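Local coordinates for cytochrome oxidase subunit II (Rhodothermus marinus, PDB 1W2L), which probably forms, with subunit I, the core of a caa3 oxidase that passes electrons from cytochrome c to oxygen, this chain being the subunit's cytochrome c domain, at residues A[8-13]-A[90-94]; A[34-38]-A[95-99]; A[41-45]-A[67-71]. One frame throughout, in Å; residues are numbered along the deposited sequence.

Interaction 1: residues A[8-13]-A[90-94]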
loop_
_atom_site.group_PDB
_atom_site.type_symbol
_atom_site.label_atom_id
_atom_site.label_comp_id
_atom_site.label_asym_id
_atom_site.label_seq_id
_atom_site.Cartn_x
_atom_site.Cartn_y
_atom_site.Cartn_z
ATOM N N LEU A 8 15.377 -1.027 0.948
ATOM C CA LEU A 8 14.799 -2.385 0.959
ATOM C C LEU A 8 13.358 -2.287 0.464
ATOM O O LEU A 8 12.885 -3.165 -0.256
ATOM C CB LEU A 8 14.858 -2.981 2.338
ATOM C CG LEU A 8 14.129 -4.257 2.683
ATOM C CD1 LEU A 8 14.601 -5.419 1.829
ATOM C CD2 LEU A 8 14.258 -4.542 4.170
ATOM N N GLY A 9 12.644 -1.229 0.819
ATOM C CA GLY A 9 11.270 -1.154 0.376
ATOM C C GLY A 9 11.121 -1.013 -1.123
ATOM O O GLY A 9 10.210 -1.572 -1.717
ATOM N N ALA A 10 12.076 -0.326 -1.746
ATOM C CA ALA A 10 12.060 -0.246 -3.221
ATOM C C ALA A 10 12.268 -1.618 -3.849
ATOM O O ALA A 10 11.651 -2.009 -4.860
ATOM C CB ALA A 10 13.145 0.724 -3.660
ATOM N N ARG A 11 13.169 -2.410 -3.229
ATOM C CA ARG A 11 13.383 -3.762 -3.721
ATOM C C ARG A 11 12.140 -4.635 -3.542
ATOM O O ARG A 11 11.795 -5.401 -4.422
ATOM C CB ARG A 11 14.566 -4.425 -3.021
ATOM C CG ARG A 11 15.911 -3.869 -3.357
ATOM C CD ARG A 11 16.938 -4.776 -2.606
ATOM N NE ARG A 11 18.219 -4.472 -3.182
ATOM C CZ ARG A 11 19.079 -5.196 -3.829
ATOM N NH1 ARG A 11 18.837 -6.481 -4.064
ATOM N NH2 ARG A 11 20.195 -4.583 -4.235
ATOM N N LEU A 12 11.476 -4.539 -2.400
ATOM C CA LEU A 12 10.279 -5.328 -2.115
ATOM C C LEU A 12 9.120 -4.885 -3.007
ATOM O O LEU A 12 8.318 -5.741 -3.372
ATOM C CB LEU A 12 9.897 -5.194 -0.660
ATOM C CG LEU A 12 10.869 -5.823 0.359
ATOM C CD1 LEU A 12 10.519 -5.343 1.748
ATOM C CD2 LEU A 12 10.843 -7.337 0.263
ATOM N N TYR A 13 9.040 -3.607 -3.330
ATOM C CA TYR A 13 7.988 -3.122 -4.226
ATOM C C TYR A 13 8.001 -3.908 -5.533
ATOM O O TYR A 13 6.965 -4.183 -6.140
ATOM C CB TYR A 13 8.202 -1.624 -4.435
ATOM C CG TYR A 13 7.409 -1.028 -5.570
ATOM C CD1 TYR A 13 6.064 -0.783 -5.422
ATOM C CD2 TYR A 13 8.029 -0.708 -6.773
ATOM C CE1 TYR A 13 5.323 -0.236 -6.452
ATOM C CE2 TYR A 13 7.323 -0.135 -7.815
ATOM C CZ TYR A 13 5.951 0.098 -7.653
ATOM O OH TYR A 13 5.243 0.656 -8.685
ATOM N N ALA A 90 9.736 -1.449 5.746
ATOM C CA ALA A 90 10.440 -1.034 4.539
ATOM C C ALA A 90 9.488 -0.610 3.445
ATOM O O ALA A 90 9.659 0.435 2.836
ATOM C CB ALA A 90 11.328 -2.181 4.030
ATOM N N LEU A 91 8.457 -1.397 3.215
ATOM C CA LEU A 91 7.459 -1.030 2.218
ATOM C C LEU A 91 6.827 0.298 2.570
ATOM O O LEU A 91 6.568 1.128 1.722
ATOM C CB LEU A 91 6.385 -2.116 2.076
ATOM C CG LEU A 91 6.833 -3.345 1.279
ATOM C CD1 LEU A 91 5.952 -4.526 1.596
ATOM C CD2 LEU A 91 6.865 -3.110 -0.212
ATOM N N ILE A 92 6.500 0.495 3.847
ATOM C CA ILE A 92 5.881 1.766 4.255
ATOM C C ILE A 92 6.832 2.937 4.072
ATOM O O ILE A 92 6.388 4.000 3.631
ATOM C CB ILE A 92 5.280 1.600 5.656
ATOM C CG1 ILE A 92 4.086 0.652 5.530
ATOM C CG2 ILE A 92 4.880 2.954 6.227
ATOM C CD1 ILE A 92 3.398 0.295 6.826
ATOM N N GLU A 93 8.113 2.751 4.407
ATOM C CA GLU A 93 9.069 3.834 4.183
ATOM C C GLU A 93 9.126 4.218 2.701
ATOM O O GLU A 93 9.144 5.394 2.325
ATOM C CB GLU A 93 10.425 3.461 4.744
ATOM C CG GLU A 93 10.455 3.613 6.251
ATOM C CD GLU A 93 9.824 4.839 6.879
ATOM O OE1 GLU A 93 8.805 4.687 7.592
ATOM O OE2 GLU A 93 10.315 5.950 6.620
ATOM N N PHE A 94 9.132 3.198 1.847
ATOM C CA PHE A 94 9.130 3.458 0.405
ATOM C C PHE A 94 7.854 4.182 -0.013
ATOM O O PHE A 94 7.893 5.179 -0.743
ATOM C CB PHE A 94 9.255 2.141 -0.345
ATOM C CG PHE A 94 9.107 2.257 -1.845
ATOM C CD1 PHE A 94 10.183 2.724 -2.607
ATOM C CD2 PHE A 94 7.952 1.955 -2.510
ATOM C CE1 PHE A 94 10.072 2.847 -3.990
ATOM C CE2 PHE A 94 7.835 2.064 -3.884
ATOM C CZ PHE A 94 8.894 2.516 -4.646
#

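Interaction 2: residues A[34-38]-A[95-99]. With HEC (heme c), chain B; ACT (acetate ion), chain D.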
loop_
_atom_site.group_PDB
_atom_site.type_symbol
_atom_site.label_atom_id
_atom_site.label_comp_id
_atom_site.label_asym_id
_atom_site.label_seq_id
_atom_site.Cartn_x
_atom_site.Cartn_y
_atom_site.Cartn_z
ATOM N N PHE A 34 0.583 4.704 -5.551
ATOM C CA PHE A 34 1.212 5.076 -4.291
ATOM C C PHE A 34 1.662 6.517 -4.224
ATOM O O PHE A 34 1.922 7.046 -3.174
ATOM C CB PHE A 34 2.436 4.207 -4.042
ATOM C CG PHE A 34 2.173 2.762 -3.691
ATOM C CD1 PHE A 34 0.942 2.325 -3.216
ATOM C CD2 PHE A 34 3.171 1.841 -3.830
ATOM C CE1 PHE A 34 0.779 1.009 -2.842
ATOM C CE2 PHE A 34 2.997 0.522 -3.435
ATOM C CZ PHE A 34 1.791 0.105 -2.970
ATOM N N LYS A 35 1.830 7.232 -5.280
ATOM C CA LYS A 35 2.138 8.641 -5.358
ATOM C C LYS A 35 1.091 9.465 -4.636
ATOM O O LYS A 35 -0.080 9.532 -4.970
ATOM C CB LYS A 35 2.335 9.092 -6.810
ATOM C CG LYS A 35 2.831 10.548 -6.882
ATOM C CD LYS A 35 2.979 11.030 -8.307
ATOM C CE LYS A 35 3.249 12.534 -8.384
ATOM N NZ LYS A 35 3.076 13.039 -9.761
ATOM N N GLY A 36 1.582 10.139 -3.563
ATOM C CA GLY A 36 0.706 10.972 -2.785
ATOM C C GLY A 36 -0.176 10.222 -1.789
ATOM O O GLY A 36 -1.053 10.816 -1.124
ATOM N N LEU A 37 -0.028 8.901 -1.672
ATOM C CA LEU A 37 -0.900 8.120 -0.839
ATOM C C LEU A 37 -0.770 8.465 0.641
ATOM O O LEU A 37 -1.732 8.750 1.347
ATOM C CB LEU A 37 -0.644 6.620 -1.056
ATOM C CG LEU A 37 -1.278 5.672 -0.068
ATOM C CD1 LEU A 37 -2.792 5.879 0.020
ATOM C CD2 LEU A 37 -0.953 4.224 -0.417
ATOM N N TYR A 38 0.454 8.433 1.185
ATOM C CA TYR A 38 0.664 8.694 2.591
ATOM C C TYR A 38 0.256 10.112 2.939
ATOM O O TYR A 38 0.769 11.057 2.344
ATOM C CB TYR A 38 2.123 8.456 2.967
ATOM C CG TYR A 38 2.404 8.680 4.425
ATOM C CD1 TYR A 38 1.904 7.832 5.413
ATOM C CD2 TYR A 38 3.174 9.740 4.894
ATOM C CE1 TYR A 38 2.148 8.019 6.753
ATOM C CE2 TYR A 38 3.448 9.936 6.220
ATOM C CZ TYR A 38 2.941 9.093 7.164
ATOM O OH TYR A 38 3.226 9.313 8.475
ATOM N N ILE A 95 6.700 3.730 0.473
ATOM C CA ILE A 95 5.432 4.419 0.124
ATOM C C ILE A 95 5.440 5.858 0.595
ATOM O O ILE A 95 5.000 6.719 -0.182
ATOM C CB ILE A 95 4.188 3.681 0.668
ATOM C CG1 ILE A 95 4.047 2.332 0.004
ATOM C CG2 ILE A 95 2.933 4.527 0.561
ATOM C CD1 ILE A 95 3.001 1.475 0.678
ATOM N N LYS A 96 5.888 6.117 1.811
ATOM C CA LYS A 96 5.784 7.472 2.360
ATOM C C LYS A 96 6.520 8.482 1.530
ATOM O O LYS A 96 6.148 9.658 1.544
ATOM C CB LYS A 96 6.356 7.547 3.780
ATOM C CG LYS A 96 5.493 6.927 4.840
ATOM C CD LYS A 96 5.959 7.043 6.265
ATOM C CE LYS A 96 7.179 7.858 6.558
ATOM N NZ LYS A 96 7.431 7.587 8.045
ATOM N N GLN A 97 7.584 8.035 0.869
ATOM C CA GLN A 97 8.328 8.991 0.061
ATOM C C GLN A 97 7.821 9.137 -1.370
ATOM O O GLN A 97 8.376 9.904 -2.171
ATOM C CB GLN A 97 9.781 8.569 0.049
ATOM C CG GLN A 97 10.234 7.215 0.465
ATOM C CD GLN A 97 11.759 7.146 0.393
ATOM O OE1 GLN A 97 12.343 6.508 -0.482
ATOM N NE2 GLN A 97 12.384 7.818 1.348
ATOM N N GLN A 98 6.752 8.451 -1.759
ATOM C CA GLN A 98 6.166 8.678 -3.087
ATOM C C GLN A 98 5.195 9.833 -3.004
ATOM O O GLN A 98 4.060 9.678 -2.528
ATOM C CB GLN A 98 5.470 7.425 -3.624
ATOM C CG GLN A 98 6.331 6.180 -3.460
ATOM C CD GLN A 98 7.673 6.334 -4.139
ATOM O OE1 GLN A 98 7.778 6.824 -5.284
ATOM N NE2 GLN A 98 8.681 5.909 -3.402
ATOM N N GLN A 99 5.625 11.049 -3.356
ATOM C CA GLN A 99 4.783 12.211 -3.014
ATOM C C GLN A 99 4.562 13.177 -4.184
ATOM O O GLN A 99 5.190 12.875 -5.247
ATOM C CB GLN A 99 5.410 12.956 -1.818
ATOM C CG GLN A 99 5.317 12.305 -0.466
ATOM C CD GLN A 99 3.905 12.056 0.022
ATOM O OE1 GLN A 99 3.580 11.319 0.953
ATOM N NE2 GLN A 99 2.907 12.626 -0.629
HETATM FE FE HEC B . -2.304 -3.323 -2.960
HETATM C CHA HEC B . -4.835 -1.256 -1.965
HETATM C CHB HEC B . -0.254 -1.925 -0.623
HETATM C CHC HEC B . 0.170 -5.446 -3.898
HETATM C CHD HEC B . -4.249 -4.446 -5.538
HETATM N NA HEC B . -2.523 -1.885 -1.554
HETATM C C1A HEC B . -3.669 -1.164 -1.281
HETATM C C2A HEC B . -3.319 -0.153 -0.316
HETATM C C3A HEC B . -2.063 -0.373 0.095
HETATM C C4A HEC B . -1.524 -1.473 -0.690
HETATM C CMA HEC B . -1.221 0.443 1.076
HETATM C CAA HEC B . -4.257 1.001 0.059
HETATM C CBA HEC B . -4.092 2.038 -1.050
HETATM C CGA HEC B . -4.961 3.338 -0.954
HETATM O O1A HEC B . -4.950 3.985 -1.973
HETATM O O2A HEC B . -5.615 3.540 0.104
HETATM N NB HEC B . -0.396 -3.617 -2.375
HETATM C C1B HEC B . 0.238 -2.922 -1.449
HETATM C C2B HEC B . 1.638 -3.388 -1.318
HETATM C C3B HEC B . 1.724 -4.435 -2.201
HETATM C C4B HEC B . 0.482 -4.563 -2.892
HETATM C CMB HEC B . 2.668 -2.797 -0.447
HETATM C CAB HEC B . 2.908 -5.331 -2.473
HETATM C CBB HEC B . 3.389 -5.986 -1.156
HETATM N NC HEC B . -2.083 -4.703 -4.377
HETATM C C1C HEC B . -0.942 -5.470 -4.602
HETATM C C2C HEC B . -1.213 -6.321 -5.789
HETATM C C3C HEC B . -2.436 -6.040 -6.226
HETATM C C4C HEC B . -3.008 -5.051 -5.358
HETATM C CMC HEC B . -0.167 -7.289 -6.344
HETATM C CAC HEC B . -3.117 -6.502 -7.522
HETATM C CBC HEC B . -3.321 -7.985 -7.719
HETATM N ND HEC B . -4.187 -2.951 -3.583
HETATM C C1D HEC B . -4.783 -3.488 -4.686
HETATM C C2D HEC B . -6.093 -2.911 -4.880
HETATM C C3D HEC B . -6.234 -2.056 -3.868
HETATM C C4D HEC B . -5.079 -2.060 -3.049
HETATM C CMD HEC B . -6.997 -3.238 -5.992
HETATM C CAD HEC B . -7.491 -1.140 -3.595
HETATM C CBD HEC B . -8.602 -1.903 -2.878
HETATM C CGD HEC B . -8.297 -2.057 -1.427
HETATM O O1D HEC B . -8.040 -3.196 -0.940
HETATM O O2D HEC B . -8.257 -1.013 -0.708
HETATM C C ACT D . 1.157 8.415 11.161
HETATM O O ACT D . 1.542 7.986 10.040
HETATM O OXT ACT D . 0.472 7.923 12.043
HETATM C CH3 ACT D . 1.682 9.848 11.484
HETATM O O HOH W 1 2.857 8.257 -0.350
HETATM O O HOH W 2 5.796 10.083 8.991
#

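Interaction 3: residues A[41-45]-A[67-71]. With HEC (heme c), chain B.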
loop_
_atom_site.group_PDB
_atom_site.type_symbol
_atom_site.label_atom_id
_atom_site.label_comp_id
_atom_site.label_asym_id
_atom_site.label_seq_id
_atom_site.Cartn_x
_atom_site.Cartn_y
_atom_site.Cartn_z
ATOM N N THR A 41 -6.526 11.445 2.288
ATOM C CA THR A 41 -7.782 10.893 2.804
ATOM C C THR A 41 -8.295 9.804 1.856
ATOM O O THR A 41 -8.238 10.004 0.651
ATOM C CB THR A 41 -8.824 12.017 2.980
ATOM O OG1 THR A 41 -8.344 12.851 4.041
ATOM C CG2 THR A 41 -10.167 11.499 3.419
ATOM N N ARG A 42 -8.716 8.674 2.393
ATOM C CA ARG A 42 -9.282 7.559 1.674
ATOM C C ARG A 42 -10.776 7.412 1.966
ATOM O O ARG A 42 -11.185 7.549 3.112
ATOM C CB ARG A 42 -8.570 6.248 2.006
ATOM C CG ARG A 42 -7.078 6.301 2.108
ATOM C CD ARG A 42 -6.356 6.953 0.974
ATOM N NE ARG A 42 -6.516 6.301 -0.301
ATOM C CZ ARG A 42 -6.944 6.761 -1.444
ATOM N NH1 ARG A 42 -6.970 5.939 -2.491
ATOM N NH2 ARG A 42 -7.355 8.028 -1.587
ATOM N N THR A 43 -11.528 7.068 0.943
ATOM C CA THR A 43 -12.940 6.724 1.096
ATOM C C THR A 43 -13.122 5.248 0.784
ATOM O O THR A 43 -12.626 4.808 -0.273
ATOM C CB THR A 43 -13.834 7.565 0.172
ATOM O OG1 THR A 43 -13.603 8.921 0.551
ATOM C CG2 THR A 43 -15.307 7.219 0.398
ATOM N N PHE A 44 -13.808 4.516 1.625
ATOM C CA PHE A 44 -14.000 3.084 1.436
ATOM C C PHE A 44 -15.330 2.739 0.830
ATOM O O PHE A 44 -16.223 3.562 0.678
ATOM C CB PHE A 44 -13.801 2.398 2.802
ATOM C CG PHE A 44 -12.466 2.760 3.398
ATOM C CD1 PHE A 44 -11.316 2.399 2.758
ATOM C CD2 PHE A 44 -12.392 3.475 4.560
ATOM C CE1 PHE A 44 -10.095 2.766 3.261
ATOM C CE2 PHE A 44 -11.168 3.844 5.109
ATOM C CZ PHE A 44 -10.017 3.476 4.433
ATOM N N GLU A 45 -15.494 1.446 0.486
ATOM C CA GLU A 45 -16.671 1.018 -0.244
ATOM C C GLU A 45 -17.943 1.319 0.580
ATOM O O GLU A 45 -18.963 1.463 -0.065
ATOM C CB GLU A 45 -16.651 -0.442 -0.629
ATOM C CG GLU A 45 -15.419 -1.240 -0.821
ATOM C CD GLU A 45 -15.721 -2.738 -0.858
ATOM O OE1 GLU A 45 -15.797 -3.269 -1.986
ATOM O OE2 GLU A 45 -15.897 -3.325 0.249
ATOM N N LYS A 67 -10.462 -3.323 4.730
ATOM C CA LYS A 67 -11.141 -2.078 4.364
ATOM C C LYS A 67 -10.764 -1.840 2.884
ATOM O O LYS A 67 -9.541 -1.903 2.596
ATOM C CB LYS A 67 -10.784 -0.821 5.118
ATOM C CG LYS A 67 -11.379 -0.647 6.500
ATOM C CD LYS A 67 -10.994 0.681 7.133
ATOM C CE LYS A 67 -11.059 0.673 8.661
ATOM N NZ LYS A 67 -11.161 2.015 9.289
ATOM N N VAL A 68 -11.683 -1.626 2.015
ATOM C CA VAL A 68 -11.414 -1.542 0.578
ATOM C C VAL A 68 -11.729 -0.163 0.029
ATOM O O VAL A 68 -12.858 0.312 0.182
ATOM C CB VAL A 68 -12.247 -2.599 -0.172
ATOM C CG1 VAL A 68 -11.992 -2.598 -1.675
ATOM C CG2 VAL A 68 -11.999 -3.981 0.412
ATOM N N VAL A 69 -10.770 0.453 -0.655
ATOM C CA VAL A 69 -10.977 1.779 -1.262
ATOM C C VAL A 69 -12.123 1.723 -2.256
ATOM O O VAL A 69 -12.223 0.819 -3.097
ATOM C CB VAL A 69 -9.660 2.256 -1.910
ATOM C CG1 VAL A 69 -9.832 3.580 -2.612
ATOM C CG2 VAL A 69 -8.542 2.319 -0.885
ATOM N N GLN A 70 -13.015 2.710 -2.177
ATOM C CA GLN A 70 -14.165 2.718 -3.109
ATOM C C GLN A 70 -13.680 2.751 -4.547
ATOM O O GLN A 70 -12.741 3.432 -4.962
ATOM C CB GLN A 70 -15.035 3.890 -2.716
ATOM C CG GLN A 70 -14.903 5.104 -3.529
ATOM C CD GLN A 70 -15.844 6.253 -3.219
ATOM O OE1 GLN A 70 -16.945 6.052 -2.724
ATOM N NE2 GLN A 70 -15.340 7.421 -3.521
ATOM N N GLY A 71 -14.418 2.021 -5.370
ATOM C CA GLY A 71 -14.229 2.004 -6.800
ATOM C C GLY A 71 -13.055 1.179 -7.261
ATOM O O GLY A 71 -12.659 1.304 -8.427
HETATM FE FE HEC B . -2.304 -3.323 -2.960
HETATM C CHA HEC B . -4.835 -1.256 -1.965
HETATM C CHB HEC B . -0.254 -1.925 -0.623
HETATM C CHC HEC B . 0.170 -5.446 -3.898
HETATM C CHD HEC B . -4.249 -4.446 -5.538
HETATM N NA HEC B . -2.523 -1.885 -1.554
HETATM C C1A HEC B . -3.669 -1.164 -1.281
HETATM C C2A HEC B . -3.319 -0.153 -0.316
HETATM C C3A HEC B . -2.063 -0.373 0.095
HETATM C C4A HEC B . -1.524 -1.473 -0.690
HETATM C CMA HEC B . -1.221 0.443 1.076
HETATM C CAA HEC B . -4.257 1.001 0.059
HETATM C CBA HEC B . -4.092 2.038 -1.050
HETATM C CGA HEC B . -4.961 3.338 -0.954
HETATM O O1A HEC B . -4.950 3.985 -1.973
HETATM O O2A HEC B . -5.615 3.540 0.104
HETATM N NB HEC B . -0.396 -3.617 -2.375
HETATM C C1B HEC B . 0.238 -2.922 -1.449
HETATM C C2B HEC B . 1.638 -3.388 -1.318
HETATM C C3B HEC B . 1.724 -4.435 -2.201
HETATM C C4B HEC B . 0.482 -4.563 -2.892
HETATM C CMB HEC B . 2.668 -2.797 -0.447
HETATM C CAB HEC B . 2.908 -5.331 -2.473
HETATM C CBB HEC B . 3.389 -5.986 -1.156
HETATM N NC HEC B . -2.083 -4.703 -4.377
HETATM C C1C HEC B . -0.942 -5.470 -4.602
HETATM C C2C HEC B . -1.213 -6.321 -5.789
HETATM C C3C HEC B . -2.436 -6.040 -6.226
HETATM C C4C HEC B . -3.008 -5.051 -5.358
HETATM C CMC HEC B . -0.167 -7.289 -6.344
HETATM C CAC HEC B . -3.117 -6.502 -7.522
HETATM C CBC HEC B . -3.321 -7.985 -7.719
HETATM N ND HEC B . -4.187 -2.951 -3.583
HETATM C C1D HEC B . -4.783 -3.488 -4.686
HETATM C C2D HEC B . -6.093 -2.911 -4.880
HETATM C C3D HEC B . -6.234 -2.056 -3.868
HETATM C C4D HEC B . -5.079 -2.060 -3.049
HETATM C CMD HEC B . -6.997 -3.238 -5.992
HETATM C CAD HEC B . -7.491 -1.140 -3.595
HETATM C CBD HEC B . -8.602 -1.903 -2.878
HETATM C CGD HEC B . -8.297 -2.057 -1.427
HETATM O O1D HEC B . -8.040 -3.196 -0.940
HETATM O O2D HEC B . -8.257 -1.013 -0.708
HETATM O O HOH W 3 -18.584 4.639 -1.041
HETATM O O HOH W 4 -14.480 -1.625 2.914
#

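Interaction 1: residues A[8-13]-A[90-94]
F94 lays its ring against G9, A10 and Y13 of helix 8-13 and gives up more surface here than any other residue. With CG anti to the backbone N (chi1 173°), the side chain passes close by G9, and F94 CB comes to 3.7 Å from G9 C while G9 O stands over one ring face. Farther out, A10 CB meets F94 CD1 at 3.7 Å. The far rim reaches Y13: F94 CE2 lies above one face of the tyrosine ring, 3.5 Å from Y13 CG, the planes inclined at 34°. Y13 in turn gives its hydroxyl to the backbone of H22, an axial ligand of the heme iron. Trimming F94 to an alanine would probably open a gap beside A10 and leave the Y13 ring freer to shift.

A90 shows why a glycine faces it. A90 O touches G9 CA at 3.3 Å in a CA-H...O contact, where any CB on G9 would collide. The methyl of A90 faces two leucines, 3.7 Å from L8 CG and 4.0 Å from L12 CD1. L91 completes the fit from its CD2 branch, 3.7 Å from L12 CB.

Because G9 is bare, the axes close to 7.4 Å and cross at -97°, the nearly perpendicular pairing of terminal helices that marks the cytochrome c fold. G9 O and A90 O are already taken by amides of their own helices, from Y13 and F94, so the union rests on apolar fit and complementary shape rather than on polar bonds.

Interaction 2: residues A[34-38]-A[95-99]
The backbones of G36 and Q98 supply the direct hydrogen bond of this contact, 2.7 Å from G36 N to Q98 O. It is fairly straight at the hydrogen (165°), although the donor stands 39° out of the carbonyl plane. A type II turn from F34 to L37 presents this N-H, with G36 at the positive phi that suits a glycine. A water continues the polar seam: it accepts from Y38 N at 2.9 Å and lies within hydrogen-bonding distance of both I95 O and Q98 O.

Two CH-pi contacts form the second group. K96 CG sits over the centre of the Y38 ring, 3.6 Å from the centroid. Y38 has CG anti to its backbone N (chi1 -179°), which runs the ring alongside the lysine chain, both pointing the same way. Their polar ends share a second water, and K96 NZ also forms a salt bridge with E93. Y38 OH donates to an acetate, probably from the crystallisation liquor, 2.7 Å from its O. Nearer the heme, I95 CG1 lies above one face of the F34 ring, 4.0 Å from F34 CD2 and offset toward the rim.

Apolar side chains make the third group. L37 CD2 meets I95 CG2 at 4.0 Å, and the same leucine sets its CD1 methyl against a heme propionate carboxylate, 3.5 Å from heme CGA. F34 turns its edge to the porphyrin, with CZ 3.7 Å from heme CHB.

The turn thus fills the space between the heme and the end of helix 85-96. F34 stacks on H22 and touches Y13 of helix 5-15, L57 of helix 54-62 packs on L37, Y38 and I95, and strand 41-43 begins just beyond Y38.

Interaction 3: residues A[41-45]-A[67-71]
V68 O is gripped by two consecutive residues: it accepts from E45 N at 2.9 Å and takes a CA-H...O contact from F44 CA at 3.2 Å. The hydrogen bond from E45 N lies nearly along the C=O axis but is bent at the hydrogen (137°). Together with Q70 N to T43 O, 2.9 Å and almost straight (177°), it makes a single beta bridge between F44 and V69, set at the heme propionates of this cytochrome c fold. The two segments run nearly at right angles, so the pairing does not extend into a sheet.

The F44 ring lies between two groups: K67 CD comes over one face, 3.8 Å from F44 CE2, and R42 O lies over the opposite face, while V68 O and V69 N meet its edge. A water lies within hydrogen-bonding distance of both F44 O and Q70 OE1. The extended E45 side chain lies across V68, with CG and CD touching the valine CB.

The same two segments hold the cofactor. R42 starts with CG anti to the carbonyl carbon (chi1 -42°), and bends at its next two torsions bring the guanidinium edge round to one propionate, NE lying 2.9 Å from heme O2A; its NH1 is modelled as linked to a TRS molecule, probably from the crystallisation liquor. V69 N reaches the other, 2.9 Å from heme O2D. These donors may favour ionised propionates; Y56 gives the heme a further hydrogen bond.

Between the two carboxylates sits a methyl group: V69 CG2 is 3.3 Å from both heme O2A and heme O2D.

Along the chain the segments come in the order 8-13, 34-38, 41-45, 67-71, 90-94, 95-99, so interactions 1 and 2 interlock while interaction 3 is nested inside the loops closed by both. Interactions 1 and 2 share helix 85-96, have centres 11 Å apart, and touch where Y13 CD1 meets F34 CE2. Interaction 3 lies across the chain's centre from interaction 1, 23 Å between centres, but interaction 2 reaches it through L37 CD1 and R42 NE. Interactions 2 and 3 both touch the heme. Closing the terminal helices and fastening the propionate side are thus distant tasks, joined through the 34-38 loop and the cofactor of one compact electron-transfer domain.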